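Local coordinates for protein myosin-I heavy chain (Dictyostelium discoideum, PDB 5EJR) that works as an actin-based motor with ATPase activity in the early steps of phagocytosis and adhesion, represented here by the second MyTH4-FERM unit of its tail, at residues 65-70 with 105-110; 92-97 with 136-141; 235-240 with 248-253; 262-267 with 284-289; 326-331 with 349-354. One frame throughout, in Å; residues are numbered along the deposited sequence.

Contact 1: 65-70 with 105-110; sequences IKNFSE and DEIYCQ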
# COMPACT_ATOMS: atom_id res chain seq x y z
N ILE A 65 -10.84 -27.39 -6.73
CA ILE A 65 -11.81 -27.88 -5.75
C ILE A 65 -11.81 -26.95 -4.54
O ILE A 65 -12.90 -26.51 -4.14
CB ILE A 65 -11.59 -29.37 -5.35
CG1 ILE A 65 -11.89 -30.30 -6.53
CG2 ILE A 65 -12.43 -29.76 -4.11
CD1 ILE A 65 -11.11 -31.64 -6.52
N LYS A 66 -10.61 -26.64 -3.97
CA LYS A 66 -10.49 -25.73 -2.82
C LYS A 66 -11.02 -24.34 -3.20
O LYS A 66 -11.69 -23.70 -2.38
CB LYS A 66 -9.03 -25.60 -2.35
CG LYS A 66 -8.86 -24.88 -1.01
CD LYS A 66 -7.40 -24.60 -0.70
CE LYS A 66 -7.18 -24.12 0.71
NZ LYS A 66 -5.74 -23.81 0.96
N ASN A 67 -10.72 -23.88 -4.44
CA ASN A 67 -11.15 -22.59 -4.98
C ASN A 67 -12.67 -22.49 -5.04
O ASN A 67 -13.22 -21.44 -4.70
CB ASN A 67 -10.59 -22.38 -6.37
CG ASN A 67 -10.82 -20.97 -6.86
OD1 ASN A 67 -10.10 -20.04 -6.53
ND2 ASN A 67 -11.88 -20.78 -7.61
N PHE A 68 -13.34 -23.59 -5.48
CA PHE A 68 -14.80 -23.63 -5.58
C PHE A 68 -15.44 -23.38 -4.25
O PHE A 68 -16.31 -22.50 -4.17
CB PHE A 68 -15.30 -24.93 -6.21
CG PHE A 68 -16.74 -24.82 -6.64
CD1 PHE A 68 -17.07 -24.24 -7.86
CD2 PHE A 68 -17.77 -25.27 -5.83
CE1 PHE A 68 -18.40 -24.12 -8.26
CE2 PHE A 68 -19.10 -25.14 -6.22
CZ PHE A 68 -19.40 -24.58 -7.44
N SER A 69 -14.99 -24.08 -3.19
CA SER A 69 -15.52 -23.89 -1.84
C SER A 69 -15.29 -22.45 -1.34
O SER A 69 -16.12 -21.94 -0.59
CB SER A 69 -14.96 -24.93 -0.87
OG SER A 69 -13.58 -24.74 -0.58
N GLU A 70 -14.21 -21.78 -1.80
CA GLU A 70 -13.91 -20.39 -1.44
C GLU A 70 -14.88 -19.43 -2.13
O GLU A 70 -15.37 -18.49 -1.49
CB GLU A 70 -12.44 -20.05 -1.71
CG GLU A 70 -11.51 -20.75 -0.73
CD GLU A 70 -10.02 -20.48 -0.82
OE1 GLU A 70 -9.58 -19.79 -1.77
OE2 GLU A 70 -9.29 -20.99 0.05
N ASP A 105 -9.19 -19.55 -16.44
CA ASP A 105 -10.45 -19.89 -17.13
C ASP A 105 -11.40 -20.63 -16.19
O ASP A 105 -12.60 -20.33 -16.16
CB ASP A 105 -10.19 -20.75 -18.37
CG ASP A 105 -9.54 -20.00 -19.51
OD1 ASP A 105 -9.50 -18.75 -19.45
OD2 ASP A 105 -9.07 -20.66 -20.45
N GLU A 106 -10.85 -21.56 -15.40
CA GLU A 106 -11.56 -22.36 -14.43
C GLU A 106 -12.15 -21.51 -13.30
O GLU A 106 -13.25 -21.81 -12.83
CB GLU A 106 -10.63 -23.47 -13.90
CG GLU A 106 -11.37 -24.75 -13.56
CD GLU A 106 -12.04 -24.75 -12.21
OE1 GLU A 106 -11.64 -23.95 -11.33
OE2 GLU A 106 -12.97 -25.58 -12.01
N ILE A 107 -11.44 -20.45 -12.87
CA ILE A 107 -11.93 -19.55 -11.83
C ILE A 107 -13.16 -18.78 -12.36
O ILE A 107 -14.18 -18.77 -11.67
CB ILE A 107 -10.85 -18.64 -11.18
CG1 ILE A 107 -9.76 -19.53 -10.51
CG2 ILE A 107 -11.49 -17.72 -10.12
CD1 ILE A 107 -8.50 -18.79 -10.01
N TYR A 108 -13.06 -18.22 -13.60
CA TYR A 108 -14.11 -17.45 -14.28
C TYR A 108 -15.37 -18.30 -14.53
O TYR A 108 -16.47 -17.81 -14.35
CB TYR A 108 -13.61 -16.91 -15.63
CG TYR A 108 -12.96 -15.55 -15.56
CD1 TYR A 108 -13.73 -14.38 -15.64
CD2 TYR A 108 -11.58 -15.41 -15.48
CE1 TYR A 108 -13.14 -13.12 -15.63
CE2 TYR A 108 -10.98 -14.15 -15.42
CZ TYR A 108 -11.76 -13.01 -15.51
OH TYR A 108 -11.15 -11.78 -15.51
N CYS A 109 -15.19 -19.58 -14.96
CA CYS A 109 -16.29 -20.52 -15.19
C CYS A 109 -16.96 -20.90 -13.88
O CYS A 109 -18.18 -20.89 -13.85
CB CYS A 109 -15.81 -21.75 -15.95
SG CYS A 109 -15.27 -21.40 -17.64
N GLN A 110 -16.20 -21.16 -12.79
CA GLN A 110 -16.81 -21.49 -11.48
C GLN A 110 -17.65 -20.35 -10.95
O GLN A 110 -18.69 -20.59 -10.32
CB GLN A 110 -15.77 -21.84 -10.42
CG GLN A 110 -15.07 -23.18 -10.57
CD GLN A 110 -14.09 -23.45 -9.44
OE1 GLN A 110 -13.85 -22.62 -8.55
NE2 GLN A 110 -13.54 -24.65 -9.42
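Two helices of the MyTH4 helical bundle, 58-75 and 104-113, meet here through an amide pair, Asn-67 and Gln-110, with Phe-68 and Ile-107 packed beside it. The local axes run in broadly the same direction, 35° apart, with a closest approach of 10.4 Å, wide enough for side chains to fill the gap. Asn-67 ND2 donates to Gln-110 OE1 at 2.9 Å, and the bond is nearly straight (163°). The acceptor lies in the amide plane of Asn-67, whereas the donor sits above the carbonyl plane of Gln-110. The Gln-110 chain, extended beyond CG, runs past the rim of the Phe-68 ring: its CG lies in the ring plane, 3.5 Å from Phe-68 CD1, and its amide stands almost perpendicular to the ring. Ile-107 crosses Asn-67 at about a right angle, CG1 lying 3.8 Å from ND2. Both amides are gripped at their other ends too, which should fix their flip. Asn-67 OD1 accepts from Arg-96, and Gln-110 NE2 donates to the backbone oxygen of Ala-64, with a weak second bond to Glu-106 OE2. Helix 86-99 covers one flank, its Ile-93 touching both Asn-67 and Ile-107, while Leu-134 of helix 121-137 packs on Ile-107.

Contact 2: 92-97 with 136-141; sequences SIISRG and ITFSPS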
# COMPACT_ATOMS: atom_id res chain seq x y z
N SER A 92 -7.72 -14.70 -1.33
CA SER A 92 -7.22 -16.07 -1.56
C SER A 92 -7.50 -16.50 -3.01
O SER A 92 -6.58 -16.95 -3.69
CB SER A 92 -7.85 -17.04 -0.58
OG SER A 92 -7.38 -18.36 -0.80
N ILE A 93 -8.76 -16.28 -3.49
CA ILE A 93 -9.21 -16.62 -4.84
C ILE A 93 -8.41 -15.89 -5.88
O ILE A 93 -7.98 -16.50 -6.85
CB ILE A 93 -10.75 -16.40 -5.02
CG1 ILE A 93 -11.57 -17.26 -4.05
CG2 ILE A 93 -11.19 -16.64 -6.49
CD1 ILE A 93 -13.02 -16.82 -3.86
N ILE A 94 -8.25 -14.56 -5.71
CA ILE A 94 -7.52 -13.78 -6.70
C ILE A 94 -6.03 -14.14 -6.65
O ILE A 94 -5.41 -14.27 -7.71
CB ILE A 94 -7.84 -12.27 -6.61
CG1 ILE A 94 -9.19 -11.98 -7.35
CG2 ILE A 94 -6.73 -11.38 -7.19
CD1 ILE A 94 -10.00 -11.01 -6.70
N SER A 95 -5.49 -14.41 -5.45
CA SER A 95 -4.08 -14.83 -5.29
C SER A 95 -3.86 -16.14 -6.07
O SER A 95 -2.93 -16.22 -6.89
CB SER A 95 -3.72 -15.00 -3.82
OG SER A 95 -2.47 -15.66 -3.67
N ARG A 96 -4.79 -17.12 -5.90
CA ARG A 96 -4.74 -18.39 -6.63
C ARG A 96 -4.73 -18.15 -8.14
O ARG A 96 -3.92 -18.74 -8.84
CB ARG A 96 -5.89 -19.32 -6.19
CG ARG A 96 -5.85 -20.74 -6.78
CD ARG A 96 -6.94 -21.63 -6.23
NE ARG A 96 -6.86 -21.83 -4.78
CZ ARG A 96 -7.62 -21.21 -3.88
NH1 ARG A 96 -8.53 -20.32 -4.27
NH2 ARG A 96 -7.47 -21.45 -2.59
N GLY A 97 -5.58 -17.23 -8.61
CA GLY A 97 -5.63 -16.87 -10.03
C GLY A 97 -4.38 -16.20 -10.56
O GLY A 97 -3.95 -16.50 -11.68
N ILE A 136 -10.59 -7.04 -13.02
CA ILE A 136 -9.67 -5.93 -12.78
C ILE A 136 -8.22 -6.43 -12.61
O ILE A 136 -7.28 -5.67 -12.88
CB ILE A 136 -10.11 -4.97 -11.62
CG1 ILE A 136 -10.38 -5.72 -10.32
CG2 ILE A 136 -11.31 -4.11 -12.05
CD1 ILE A 136 -10.41 -4.85 -9.05
N THR A 137 -8.04 -7.72 -12.24
CA THR A 137 -6.73 -8.34 -11.98
C THR A 137 -6.09 -9.03 -13.21
O THR A 137 -5.01 -8.63 -13.65
CB THR A 137 -6.83 -9.30 -10.79
OG1 THR A 137 -7.72 -8.71 -9.84
CG2 THR A 137 -5.48 -9.55 -10.12
N PHE A 138 -6.73 -10.08 -13.73
CA PHE A 138 -6.18 -10.85 -14.84
C PHE A 138 -7.26 -11.17 -15.86
O PHE A 138 -8.44 -11.23 -15.54
CB PHE A 138 -5.46 -12.13 -14.35
CG PHE A 138 -6.23 -12.93 -13.33
CD1 PHE A 138 -7.27 -13.77 -13.71
CD2 PHE A 138 -5.96 -12.79 -11.97
CE1 PHE A 138 -8.02 -14.47 -12.76
CE2 PHE A 138 -6.71 -13.49 -11.02
CZ PHE A 138 -7.74 -14.32 -11.43
N SER A 139 -6.83 -11.36 -17.08
CA SER A 139 -7.69 -11.67 -18.20
C SER A 139 -7.98 -13.18 -18.23
O SER A 139 -7.09 -13.97 -17.87
CB SER A 139 -6.97 -11.28 -19.48
OG SER A 139 -7.65 -11.67 -20.66
N PRO A 140 -9.16 -13.63 -18.73
CA PRO A 140 -9.30 -15.07 -19.00
C PRO A 140 -8.46 -15.33 -20.27
O PRO A 140 -8.00 -14.37 -20.90
CB PRO A 140 -10.80 -15.24 -19.27
CG PRO A 140 -11.27 -13.91 -19.75
CD PRO A 140 -10.32 -12.86 -19.24
N SER A 141 -8.27 -16.61 -20.68
CA SER A 141 -7.50 -16.91 -21.90
C SER A 141 -8.08 -16.18 -23.11
O SER A 141 -9.25 -15.78 -23.11
CB SER A 141 -7.46 -18.42 -22.17
OG SER A 141 -8.75 -18.94 -22.50
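Phe-138 pushes its ring against the backbone of Gly-97, and this is the tight part of the contact. Its CZ comes to 3.6 Å from Gly-97 CA, where the absence of a side chain lets the ring lie directly on the backbone. The Gly-97 carbonyl oxygen lies over one ring face, offset toward the rim, and the oxygen of Ile-94 approaches the ring edge, 3.6 Å from Phe-138 CE2. Phe-138 holds its CG between the backbone N and the carbonyl carbon (chi1 47°), which directs the ring at the helix from an extended backbone. The aliphatic half is buried as well. Ile-94 and Thr-137 meet chiefly through methyls, CG2 to CG2 at 3.7 Å, and the Thr-137 hydroxyl turns back to bond the oxygen of Phe-133 in its own helix. No hydrogen bond joins the two segments. The loose side lies farther along, beyond the touch of helix 86-99: Ser-139 and Ser-141 are partly open to solvent, while Pro-140 stays buried between them. Ser-139 OG closes on Pro-140 O at 2.7 Å, in the carbonyl plane and on a lone pair, and Ser-141 is the N-cap of the next helix, 142-159. The contact thus sets the turn out of helix 121-137 against helix 86-99 of the MyTH4 domain. Arg-104 of helix 104-113 touches Phe-138 and bonds Gly-97 O, while Tyr-108 of that helix bonds Phe-138 O.

Contact 3: 235-240 with 248-253; sequences ITDTVC and QSIKMF. With EDO (1,2-ethanediol), chain G.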
# COMPACT_ATOMS: atom_id res chain seq x y z
N ILE A 235 -1.89 9.59 -5.22
CA ILE A 235 -2.57 10.08 -4.02
C ILE A 235 -1.71 11.09 -3.26
O ILE A 235 -2.28 12.01 -2.68
CB ILE A 235 -3.17 9.06 -3.04
CG1 ILE A 235 -2.16 7.99 -2.61
CG2 ILE A 235 -4.48 8.45 -3.54
CD1 ILE A 235 -2.27 7.69 -1.12
N THR A 236 -0.35 10.90 -3.22
CA THR A 236 0.53 11.87 -2.55
C THR A 236 0.36 13.22 -3.26
O THR A 236 0.19 14.23 -2.60
CB THR A 236 2.02 11.41 -2.57
OG1 THR A 236 2.15 10.12 -1.96
CG2 THR A 236 2.92 12.38 -1.83
N ASP A 237 0.36 13.21 -4.60
CA ASP A 237 0.20 14.42 -5.42
C ASP A 237 -1.11 15.16 -5.15
O ASP A 237 -1.10 16.38 -4.96
CB ASP A 237 0.33 14.07 -6.90
CG ASP A 237 1.76 13.81 -7.33
OD1 ASP A 237 2.63 13.65 -6.43
OD2 ASP A 237 2.00 13.74 -8.55
N THR A 238 -2.23 14.42 -5.07
CA THR A 238 -3.54 15.00 -4.84
C THR A 238 -3.68 15.56 -3.42
O THR A 238 -4.06 16.72 -3.28
CB THR A 238 -4.69 14.02 -5.22
OG1 THR A 238 -4.80 12.97 -4.25
CG2 THR A 238 -4.54 13.44 -6.62
N VAL A 239 -3.35 14.78 -2.37
CA VAL A 239 -3.50 15.32 -1.00
C VAL A 239 -2.60 16.51 -0.75
O VAL A 239 -2.97 17.40 -0.00
CB VAL A 239 -3.40 14.33 0.18
CG1 VAL A 239 -4.65 13.49 0.32
CG2 VAL A 239 -2.11 13.50 0.15
N CYS A 240 -1.39 16.51 -1.35
CA CYS A 240 -0.45 17.61 -1.18
C CYS A 240 -0.96 18.89 -1.83
O CYS A 240 -0.83 19.94 -1.22
CB CYS A 240 0.95 17.22 -1.65
SG CYS A 240 1.79 16.08 -0.51
N GLN A 248 6.09 22.70 -7.19
CA GLN A 248 7.51 22.33 -7.16
C GLN A 248 7.94 21.55 -5.92
O GLN A 248 8.94 20.83 -5.98
CB GLN A 248 8.40 23.56 -7.36
CG GLN A 248 8.38 24.10 -8.80
CD GLN A 248 8.92 23.11 -9.82
OE1 GLN A 248 10.13 22.91 -9.95
NE2 GLN A 248 8.03 22.49 -10.58
N SER A 249 7.19 21.67 -4.80
CA SER A 249 7.55 21.00 -3.55
C SER A 249 6.95 19.61 -3.40
O SER A 249 7.43 18.83 -2.58
CB SER A 249 7.11 21.85 -2.36
OG SER A 249 7.78 23.09 -2.35
N ILE A 250 5.90 19.32 -4.15
CA ILE A 250 5.14 18.07 -4.05
C ILE A 250 6.03 16.83 -4.21
O ILE A 250 5.85 15.86 -3.46
CB ILE A 250 3.92 18.11 -5.03
CG1 ILE A 250 2.82 19.00 -4.38
CG2 ILE A 250 3.37 16.70 -5.30
CD1 ILE A 250 1.67 19.39 -5.23
N LYS A 251 7.04 16.90 -5.08
CA LYS A 251 7.96 15.78 -5.29
C LYS A 251 8.79 15.43 -4.05
O LYS A 251 9.38 14.38 -4.04
CB LYS A 251 8.90 16.02 -6.49
CG LYS A 251 9.90 17.16 -6.29
CD LYS A 251 10.81 17.37 -7.53
CE LYS A 251 10.09 17.86 -8.77
NZ LYS A 251 9.65 19.27 -8.67
N MET A 252 8.88 16.33 -3.07
CA MET A 252 9.71 16.13 -1.88
C MET A 252 8.96 15.32 -0.87
O MET A 252 9.54 14.92 0.14
CB MET A 252 10.10 17.50 -1.22
CG MET A 252 10.77 18.50 -2.16
SD MET A 252 12.21 17.75 -2.94
CE MET A 252 12.58 19.01 -4.22
N PHE A 253 7.66 15.12 -1.09
CA PHE A 253 6.79 14.44 -0.16
C PHE A 253 6.51 13.01 -0.56
O PHE A 253 6.59 12.65 -1.74
CB PHE A 253 5.48 15.26 0.02
CG PHE A 253 5.65 16.51 0.84
CD1 PHE A 253 6.11 17.69 0.26
CD2 PHE A 253 5.41 16.50 2.21
CE1 PHE A 253 6.33 18.83 1.04
CE2 PHE A 253 5.66 17.64 2.99
CZ PHE A 253 6.09 18.80 2.39
C1 EDO G . 11.08 22.82 -2.64
O1 EDO G . 12.23 22.32 -3.29
C2 EDO G . 11.26 22.75 -1.11
O2 EDO G . 10.25 23.53 -0.48
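A cysteine sulfur set obliquely against an aromatic ring is the odd feature here: Cys-240 SG lies 4.9 Å from the centroid of the Phe-253 ring, 40° off its normal. The nearest approach of that sulfur is to Phe-253 CB, at 3.8 Å, because the ring itself leads away from the helix toward Val-294 and helix 317-332. Ile-250 fills the other side of the contact. Its CG1 packs 3.8 Å from Cys-240 CB, and its CG2 methyl, anti to the backbone N, meets Asp-237 OD1 at 3.3 Å. That carboxylate oxygen takes its charge partner from Arg-233, one turn earlier. The same arginine bonds the oxygen of Phe-253 and, weakly, that of Ile-250, so it ties helix 232-243 to the returning chain where the two segments themselves share no hydrogen bond. Thr-236 adds its CG2 methyl, 3.7 Å from Phe-253 O. On the outer side, Ser-249 OG accepts from a 1,2-ethanediol, probably a leftover of crystallisation, and also bonds Asp-316. A helix lying across a small sheet, with the chain turning back from it into strand 253-259, is the pattern of the ubiquitin-like first lobe of a FERM domain.

Contact 4: 262-267 with 284-289; sequences AGISKV and SEEKGE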
# COMPACT_ATOMS: atom_id res chain seq x y z
N ALA A 262 1.57 -1.08 17.47
CA ALA A 262 2.77 -1.84 17.15
C ALA A 262 3.62 -0.83 16.41
O ALA A 262 3.37 -0.63 15.22
CB ALA A 262 2.43 -3.02 16.25
N GLY A 263 4.51 -0.13 17.13
CA GLY A 263 5.39 0.95 16.67
C GLY A 263 6.04 0.79 15.31
O GLY A 263 7.25 0.56 15.21
N ILE A 264 5.24 0.96 14.26
CA ILE A 264 5.66 0.82 12.87
C ILE A 264 5.33 2.10 12.14
O ILE A 264 4.26 2.68 12.32
CB ILE A 264 4.98 -0.41 12.18
CG1 ILE A 264 5.36 -1.74 12.86
CG2 ILE A 264 5.28 -0.47 10.64
CD1 ILE A 264 4.32 -2.79 12.74
N SER A 265 6.30 2.55 11.35
CA SER A 265 6.24 3.64 10.40
C SER A 265 7.13 3.15 9.29
O SER A 265 8.36 3.06 9.44
CB SER A 265 6.75 4.96 10.98
OG SER A 265 6.73 5.92 9.94
N LYS A 266 6.50 2.70 8.21
CA LYS A 266 7.21 2.12 7.09
C LYS A 266 6.94 2.94 5.82
O LYS A 266 5.80 3.29 5.57
CB LYS A 266 6.75 0.66 6.94
CG LYS A 266 7.64 -0.22 6.05
CD LYS A 266 7.14 -1.66 5.99
CE LYS A 266 8.10 -2.55 5.24
NZ LYS A 266 7.84 -3.99 5.50
N VAL A 267 7.98 3.23 5.04
CA VAL A 267 7.89 3.99 3.79
C VAL A 267 6.99 3.19 2.81
O VAL A 267 7.14 1.98 2.71
CB VAL A 267 9.31 4.20 3.19
CG1 VAL A 267 9.24 4.67 1.74
CG2 VAL A 267 10.13 5.17 4.04
N SER A 284 -1.85 -8.49 7.42
CA SER A 284 -0.88 -8.29 8.50
C SER A 284 -1.37 -8.88 9.81
O SER A 284 -2.52 -8.67 10.21
CB SER A 284 -0.58 -6.81 8.68
OG SER A 284 0.27 -6.57 9.79
N GLU A 285 -0.46 -9.59 10.51
CA GLU A 285 -0.74 -10.21 11.81
C GLU A 285 -0.41 -9.23 12.95
O GLU A 285 -0.62 -9.56 14.12
CB GLU A 285 0.02 -11.54 11.94
CG GLU A 285 -0.68 -12.57 12.82
CD GLU A 285 -2.01 -13.10 12.30
OE1 GLU A 285 -3.07 -12.59 12.73
OE2 GLU A 285 -1.98 -14.02 11.45
N GLU A 286 0.08 -8.01 12.60
CA GLU A 286 0.41 -6.97 13.58
C GLU A 286 -0.84 -6.49 14.29
O GLU A 286 -1.90 -6.38 13.68
CB GLU A 286 1.14 -5.77 12.93
CG GLU A 286 2.57 -6.06 12.49
CD GLU A 286 3.63 -6.29 13.56
OE1 GLU A 286 3.39 -5.95 14.74
OE2 GLU A 286 4.73 -6.78 13.20
N LYS A 287 -0.70 -6.21 15.59
CA LYS A 287 -1.76 -5.69 16.44
C LYS A 287 -2.02 -4.22 16.09
O LYS A 287 -1.08 -3.49 15.75
CB LYS A 287 -1.33 -5.78 17.92
CG LYS A 287 -1.30 -7.20 18.52
CD LYS A 287 -2.67 -7.70 19.06
CE LYS A 287 -3.28 -6.87 20.18
NZ LYS A 287 -2.45 -6.88 21.42
N GLY A 288 -3.28 -3.81 16.18
CA GLY A 288 -3.69 -2.43 15.94
C GLY A 288 -3.98 -2.04 14.51
O GLY A 288 -3.90 -2.87 13.60
N GLU A 289 -4.32 -0.76 14.32
CA GLU A 289 -4.71 -0.18 13.03
C GLU A 289 -3.60 0.64 12.33
O GLU A 289 -2.93 1.46 12.97
CB GLU A 289 -5.96 0.69 13.22
CG GLU A 289 -6.87 0.72 12.00
CD GLU A 289 -7.74 1.96 11.85
OE1 GLU A 289 -7.18 3.08 11.81
OE2 GLU A 289 -8.97 1.80 11.69
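Ala-262 CB and the tip of Glu-286 make the closest approach, 3.4 Å from the methyl to OE1. The same methyl also rests 3.6 Å from the backbone oxygen of Lys-287, which places it in a corner between a carboxylate and a peptide carbonyl. Next to it, Ile-264 CD1 packs on the last part of the glutamate, 3.7 Å from both Glu-286 CG and CD, the two side chains crossing at a slant. The glutamate reaches both neighbours because its chain bends at chi2 (-70°), which turns the carboxylate toward Ala-262 and the end of Ile-264. Lys-287, by contrast, carries its ammonium end away.

One shell out, an ST turn shapes the backbone before Glu-286: Ser-284 OG accepts from Glu-286 N at 3.2 Å, just after helix 274-283 ends. Asn-259 of the central strand 253-259 reaches both segments, taking the N-H of Ala-262 on its OD1 and giving its ND2 to Lys-287 O. Phe-290, which opens strand 290-296, touches Ile-264 and Ser-284. All this lies on the surface of the ubiquitin-like FERM lobe, at one end of its sheet. Across the two segments there is neither a hydrogen bond nor a salt bridge, so the fit rests on van der Waals contact, and the charged end of Glu-286 is probably met largely by solvent.

Contact 5: 326-331 with 349-354; sequences QIRDEW and AILIQL. With EDO (1,2-ethanediol), chain H.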
# COMPACT_ATOMS: atom_id res chain seq x y z
N GLN A 326 7.34 18.51 11.25
CA GLN A 326 7.89 17.14 11.16
C GLN A 326 9.19 17.00 11.96
O GLN A 326 9.33 16.03 12.68
CB GLN A 326 8.10 16.72 9.70
CG GLN A 326 8.65 15.31 9.55
CD GLN A 326 8.68 14.91 8.10
OE1 GLN A 326 7.71 15.07 7.38
NE2 GLN A 326 9.80 14.41 7.65
N ILE A 327 10.10 17.97 11.85
CA ILE A 327 11.39 17.91 12.56
C ILE A 327 11.14 18.08 14.07
O ILE A 327 11.79 17.42 14.88
CB ILE A 327 12.36 18.97 12.00
CG1 ILE A 327 12.65 18.66 10.49
CG2 ILE A 327 13.68 19.00 12.82
CD1 ILE A 327 13.10 19.91 9.71
N ARG A 328 10.21 18.98 14.44
CA ARG A 328 9.84 19.23 15.84
C ARG A 328 9.27 17.95 16.46
O ARG A 328 9.65 17.61 17.57
CB ARG A 328 8.82 20.37 15.99
CG ARG A 328 8.82 20.95 17.43
CD ARG A 328 7.54 21.72 17.69
NE ARG A 328 7.56 22.45 18.96
CZ ARG A 328 7.16 21.93 20.13
NH1 ARG A 328 6.75 20.68 20.21
NH2 ARG A 328 7.19 22.68 21.24
N ASP A 329 8.41 17.24 15.72
CA ASP A 329 7.80 15.98 16.17
C ASP A 329 8.84 14.89 16.40
O ASP A 329 8.78 14.17 17.41
CB ASP A 329 6.70 15.53 15.19
CG ASP A 329 6.09 14.21 15.58
OD1 ASP A 329 5.21 14.20 16.47
OD2 ASP A 329 6.51 13.17 15.02
N GLU A 330 9.82 14.79 15.47
CA GLU A 330 10.92 13.82 15.58
C GLU A 330 11.78 14.15 16.80
O GLU A 330 12.23 13.23 17.52
CB GLU A 330 11.78 13.83 14.30
CG GLU A 330 11.04 13.20 13.13
CD GLU A 330 11.66 13.50 11.78
OE1 GLU A 330 11.40 12.74 10.83
OE2 GLU A 330 12.38 14.52 11.65
N TRP A 331 12.04 15.46 17.01
CA TRP A 331 12.77 15.93 18.19
C TRP A 331 11.97 15.51 19.44
O TRP A 331 12.57 14.99 20.38
CB TRP A 331 12.90 17.45 18.17
CG TRP A 331 13.32 18.07 19.48
CD1 TRP A 331 12.54 18.79 20.34
CD2 TRP A 331 14.61 17.96 20.10
NE1 TRP A 331 13.28 19.15 21.45
CE2 TRP A 331 14.55 18.64 21.34
CE3 TRP A 331 15.82 17.33 19.73
CZ2 TRP A 331 15.66 18.78 22.18
CZ3 TRP A 331 16.92 17.46 20.57
CH2 TRP A 331 16.82 18.13 21.80
N ALA A 349 15.13 26.45 24.58
CA ALA A 349 14.93 27.92 24.61
C ALA A 349 14.25 28.47 23.37
O ALA A 349 13.32 29.27 23.50
CB ALA A 349 16.24 28.66 24.89
N ILE A 350 14.67 28.01 22.16
CA ILE A 350 14.07 28.45 20.90
C ILE A 350 12.64 28.02 20.83
O ILE A 350 11.79 28.81 20.46
CB ILE A 350 14.88 27.92 19.66
CG1 ILE A 350 16.27 28.53 19.62
CG2 ILE A 350 14.11 28.20 18.36
CD1 ILE A 350 17.21 27.76 18.73
N LEU A 351 12.37 26.74 21.10
CA LEU A 351 11.02 26.19 21.04
C LEU A 351 10.08 26.85 22.02
O LEU A 351 8.89 26.98 21.72
CB LEU A 351 11.03 24.65 21.20
CG LEU A 351 11.75 23.85 20.07
CD1 LEU A 351 11.58 22.37 20.29
CD2 LEU A 351 11.19 24.19 18.70
N ILE A 352 10.59 27.29 23.18
CA ILE A 352 9.78 28.04 24.17
C ILE A 352 9.42 29.42 23.58
O ILE A 352 8.26 29.81 23.61
CB ILE A 352 10.52 28.13 25.55
CG1 ILE A 352 10.47 26.76 26.27
CG2 ILE A 352 9.91 29.25 26.46
CD1 ILE A 352 11.48 26.60 27.44
N GLN A 353 10.39 30.10 22.95
CA GLN A 353 10.12 31.41 22.33
C GLN A 353 9.07 31.27 21.21
O GLN A 353 8.24 32.17 21.01
CB GLN A 353 11.41 32.09 21.85
CG GLN A 353 11.23 33.59 21.61
CD GLN A 353 12.45 34.32 21.08
OE1 GLN A 353 13.57 33.83 21.12
NE2 GLN A 353 12.25 35.53 20.59
N LEU A 354 9.03 30.09 20.54
CA LEU A 354 8.02 29.84 19.51
C LEU A 354 6.63 29.60 20.13
O LEU A 354 5.63 30.01 19.55
CB LEU A 354 8.42 28.68 18.58
CG LEU A 354 9.44 29.02 17.47
CD1 LEU A 354 10.11 27.75 16.91
CD2 LEU A 354 8.79 29.77 16.35
C1 EDO H . 14.84 15.00 8.99
O1 EDO H . 15.20 13.64 8.85
C2 EDO H . 13.36 15.37 8.66
O2 EDO H . 12.40 14.36 8.92
O HOH W 1 7.70 25.11 19.97
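In the helical second lobe of the FERM domain, helices 317-332 and 341-355 meet over a single leucine, Leu-351, which reaches between Arg-328 and Trp-331. One methyl, CD1, touches the indole at Trp-331 CD1, 3.7 Å away. It also lies over one face of the Arg-328 guanidinium, while the other methyl, CD2, is 4.0 Å from Arg-328 NE. Arg-328 runs extended from CG to NE, sliding past the leucine in the opposite direction. This all-helical lobe, related to the acyl-CoA-binding-protein-like F2 lobe of other FERM domains, wraps further helices round the pair: 402-416 packs on Trp-331 through Ile-413. A water in the guanidinium plane bridges the segments, accepting from Arg-328 NH2 at 2.8 Å and donating to Leu-351 O, also at 2.8 Å. The backbone oxygens of Gln-371 and Val-372 take Arg-328 NH2 and Trp-331 NE1 respectively. On the far side of helix 317-332, Gln-326 NE2 donates to a 1,2-ethanediol oxygen 2.9 Å away.

How the contacts relate
The contacts run from the MyTH4 domain into the FERM domain; contacts 1 and 2 alternate along the chain, and 3, 4 and 5 follow in series. Contacts 1 and 2 interlock: their centres are 11 Å apart, and they touch directly through Asp-105 with Ser-141 and Ile-107 with Gly-97, so helices 58-75, 86-99, 104-113 and 121-137 form one continuous core. Contacts 3 and 4 lie 24 Å apart between centres, at different places on the ubiquitin-like lobe and its three-stranded sheet. Contact 5 belongs to the helical lobe, with nearest atoms about 5 Å from contact 3. Contacts 1 and 5 lie on opposite sides of the chain's centre, 58 Å between centres, which reflects the elongated MyTH4-FERM tandem.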